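Local coordinates for putative cell adhesion protein (Bacteroides thetaiotaomicron, PDB 4DGU) that is a putative cell adhesion protein of the fimbrillin-like family that binds zinc and probably serves as a component of pili, at residues 17-21 with 35-40. Sequence-based numbering, arbitrary orientation. Where two conformers were deposited one is given.
Sequences SIDDA and PARNSI
The carboxylate of Asp-20 and the guanidinium of Arg-37, in the conformer modelled here, meet steeply, their planes 78° apart. Pro-35 CB packs on one guanidinium face near its rim, while Asp-20 OD2 lies well out of that plane, 4.0 Å from Arg-37 NH2, a long salt bridge of charge alone that rests on this one conformer. The two Asp-20 oxygens divide their work. Asp-20 OD1 takes the Ala-36 N-H on its syn lone pair, at 2.8 Å and nearly straight (166°), and also accepts from Asn-31 ND2. Asp-20 OD2 receives a water at 2.7 Å, which in turn accepts from Arg-37 N, so one carboxylate serves two successive amides of the short, weakly bonded helix 36-39. An alanine here would probably leave Ala-36 N, Asn-31 and the bridging water without their acceptor. Beside this polar grip lies an apolar one: chi1 of -51° turns Ile-18 CG2 opposite its backbone N, where it meets Ala-36 CB at 3.7 Å and Ile-40 CD1 at 3.8 Å, the isoleucines crossing at about a right angle. Phe-125 and Val-60 touch both. Within the fimbrillin-like fold the contact thus seats a helical segment of a connection against the end of strand 13-20, which pairs in parallel with strand 120-135 in the mixed sheet, while Leu-108 of strand 108-114 touches Ser-39 and Ile-40.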
ATOM      1  N   SER A  17     -15.080  -4.724 -34.409  1.00 52.69           N
ATOM      2  CA  SER A  17     -15.605  -5.293 -33.170  1.00 52.29           C
ATOM      3  C   SER A  17     -14.994  -4.512 -32.014  1.00 52.78           C
ATOM      4  O   SER A  17     -13.822  -4.131 -32.074  1.00 51.99           O
ATOM      5  CB  SER A  17     -15.354  -6.797 -33.077  1.00 56.55           C
ATOM      6  OG  SER A  17     -14.039  -7.101 -32.653  1.00 68.27           O
ATOM      7  N   ILE A  18     -15.808  -4.219 -30.997  1.00 48.00           N
ATOM      8  CA  ILE A  18     -15.411  -3.419 -29.830  1.00 44.79           C
ATOM      9  C   ILE A  18     -14.953  -4.324 -28.708  1.00 47.16           C
ATOM     10  O   ILE A  18     -15.757  -5.016 -28.091  1.00 47.32           O
ATOM     11  CB  ILE A  18     -16.571  -2.475 -29.377  1.00 46.73           C
ATOM     12  CG1 ILE A  18     -17.130  -1.635 -30.558  1.00 46.13           C
ATOM     13  CG2 ILE A  18     -16.158  -1.597 -28.167  1.00 45.85           C
ATOM     14  CD1 ILE A  18     -16.082  -0.749 -31.345  1.00 47.18           C
ATOM     15  N   ASP A  19     -13.667  -4.292 -28.416  1.00 43.27           N
ATOM     16  CA  ASP A  19     -13.111  -5.110 -27.351  1.00 42.71           C
ATOM     17  C   ASP A  19     -12.458  -4.197 -26.320  1.00 47.50           C
ATOM     18  O   ASP A  19     -12.488  -2.977 -26.486  1.00 45.20           O
ATOM     19  CB  ASP A  19     -12.125  -6.141 -27.938  1.00 44.71           C
ATOM     20  CG  ASP A  19     -12.761  -7.348 -28.620  1.00 56.53           C
ATOM     21  OD1 ASP A  19     -13.950  -7.657 -28.324  1.00 59.63           O
ATOM     22  OD2 ASP A  19     -12.060  -8.016 -29.405  1.00 62.98           O
ATOM     23  N   ASP A  20     -11.908  -4.770 -25.234  1.00 45.58           N
ATOM     24  CA  ASP A  20     -11.267  -4.000 -24.164  1.00 44.40           C
ATOM     25  C   ASP A  20      -9.778  -4.210 -24.144  1.00 46.44           C
ATOM     26  O   ASP A  20      -9.328  -5.308 -24.424  1.00 45.77           O
ATOM     27  CB  ASP A  20     -11.844  -4.424 -22.801  1.00 45.73           C
ATOM     28  CG  ASP A  20     -13.318  -4.106 -22.657  1.00 51.26           C
ATOM     29  OD1 ASP A  20     -13.659  -2.917 -22.522  1.00 50.66           O
ATOM     30  OD2 ASP A  20     -14.130  -5.046 -22.658  1.00 59.69           O
ATOM     31  N   ALA A  21      -9.013  -3.176 -23.775  1.00 43.00           N
ATOM     32  CA  ALA A  21      -7.566  -3.310 -23.621  1.00 41.83           C
ATOM     33  C   ALA A  21      -7.270  -4.091 -22.345  1.00 47.05           C
ATOM     34  O   ALA A  21      -8.037  -4.007 -21.374  1.00 44.63           O
ATOM     35  CB  ALA A  21      -6.899  -1.950 -23.570  1.00 41.27           C
ATOM     36  N   PRO A  35     -17.653  -2.591 -19.468  1.00 44.09           N
ATOM     37  CA  PRO A  35     -17.036  -3.046 -20.748  1.00 43.50           C
ATOM     38  C   PRO A  35     -17.233  -2.046 -21.890  1.00 46.66           C
ATOM     39  O   PRO A  35     -18.296  -1.461 -21.987  1.00 47.00           O
ATOM     40  CB  PRO A  35     -17.760  -4.375 -21.039  1.00 45.67           C
ATOM     41  CG  PRO A  35     -18.330  -4.805 -19.734  1.00 49.45           C
ATOM     42  CD  PRO A  35     -18.671  -3.550 -18.990  1.00 45.18           C
ATOM     43  N   ALA A  36     -16.215  -1.843 -22.746  1.00 44.61           N
ATOM     44  CA  ALA A  36     -16.286  -0.892 -23.874  1.00 43.95           C
ATOM     45  C   ALA A  36     -17.497  -1.177 -24.780  1.00 49.97           C
ATOM     46  O   ALA A  36     -18.138  -0.218 -25.217  1.00 50.54           O
ATOM     47  CB  ALA A  36     -14.995  -0.895 -24.674  1.00 43.08           C
ATOM     48  N   ARG A  37     -17.842  -2.480 -25.001  1.00 47.71           N
ATOM     49  CA  ARG A  37     -18.971  -2.920 -25.830  0.50 48.92           C
ATOM     50  C   ARG A  37     -20.329  -2.424 -25.267  1.00 54.77           C
ATOM     51  O   ARG A  37     -21.320  -2.402 -26.000  1.00 56.02           O
ATOM     52  CB  ARG A  37     -18.972  -4.460 -25.990  0.50 48.56           C
ATOM     53  CG  ARG A  37     -19.313  -5.260 -24.722  0.50 61.09           C
ATOM     54  CD  ARG A  37     -19.153  -6.768 -24.903  0.50 71.13           C
ATOM     55  NE  ARG A  37     -17.922  -7.268 -24.278  0.50 75.68           N
ATOM     56  CZ  ARG A  37     -17.823  -7.662 -23.011  0.50 78.61           C
ATOM     57  NH1 ARG A  37     -18.882  -7.628 -22.210  0.50 60.93           N
ATOM     58  NH2 ARG A  37     -16.660  -8.083 -22.531  0.50 57.22           N
ATOM     59  N   ASN A  38     -20.385  -2.062 -23.963  1.00 51.37           N
ATOM     60  CA  ASN A  38     -21.622  -1.567 -23.328  1.00 52.21           C
ATOM     61  C   ASN A  38     -21.805  -0.057 -23.595  1.00 55.16           C
ATOM     62  O   ASN A  38     -22.923   0.434 -23.520  1.00 56.99           O
ATOM     63  CB  ASN A  38     -21.649  -1.867 -21.819  1.00 52.32           C
ATOM     64  CG  ASN A  38     -21.920  -3.320 -21.471  1.00 71.31           C
ATOM     65  OD1 ASN A  38     -21.889  -4.226 -22.317  1.00 65.06           O
ATOM     66  ND2 ASN A  38     -22.190  -3.576 -20.206  1.00 62.55           N
ATOM     67  N   SER A  39     -20.716   0.655 -23.943  1.00 50.65           N
ATOM     68  CA  SER A  39     -20.700   2.085 -24.304  1.00 50.26           C
ATOM     69  C   SER A  39     -20.788   2.253 -25.802  1.00 52.95           C
ATOM     70  O   SER A  39     -21.619   3.014 -26.297  1.00 53.46           O
ATOM     71  CB  SER A  39     -19.418   2.741 -23.809  1.00 51.90           C
ATOM     72  OG  SER A  39     -19.399   2.777 -22.393  1.00 55.65           O
ATOM     73  N   ILE A  40     -19.930   1.528 -26.533  1.00 48.81           N
ATOM     74  CA  ILE A  40     -19.877   1.590 -27.988  1.00 47.92           C
ATOM     75  C   ILE A  40     -20.728   0.447 -28.549  1.00 52.77           C
ATOM     76  O   ILE A  40     -20.234  -0.621 -28.912  1.00 52.37           O
ATOM     77  CB  ILE A  40     -18.427   1.620 -28.522  1.00 48.96           C
ATOM     78  CG1 ILE A  40     -17.498   2.416 -27.579  1.00 46.04           C
ATOM     79  CG2 ILE A  40     -18.424   2.182 -29.952  1.00 51.11           C
ATOM     80  CD1 ILE A  40     -16.032   2.214 -27.801  1.00 48.07           C
TER
HETATM   81  O   HOH W   1     -15.892  -4.476 -24.650  1.00 60.18           O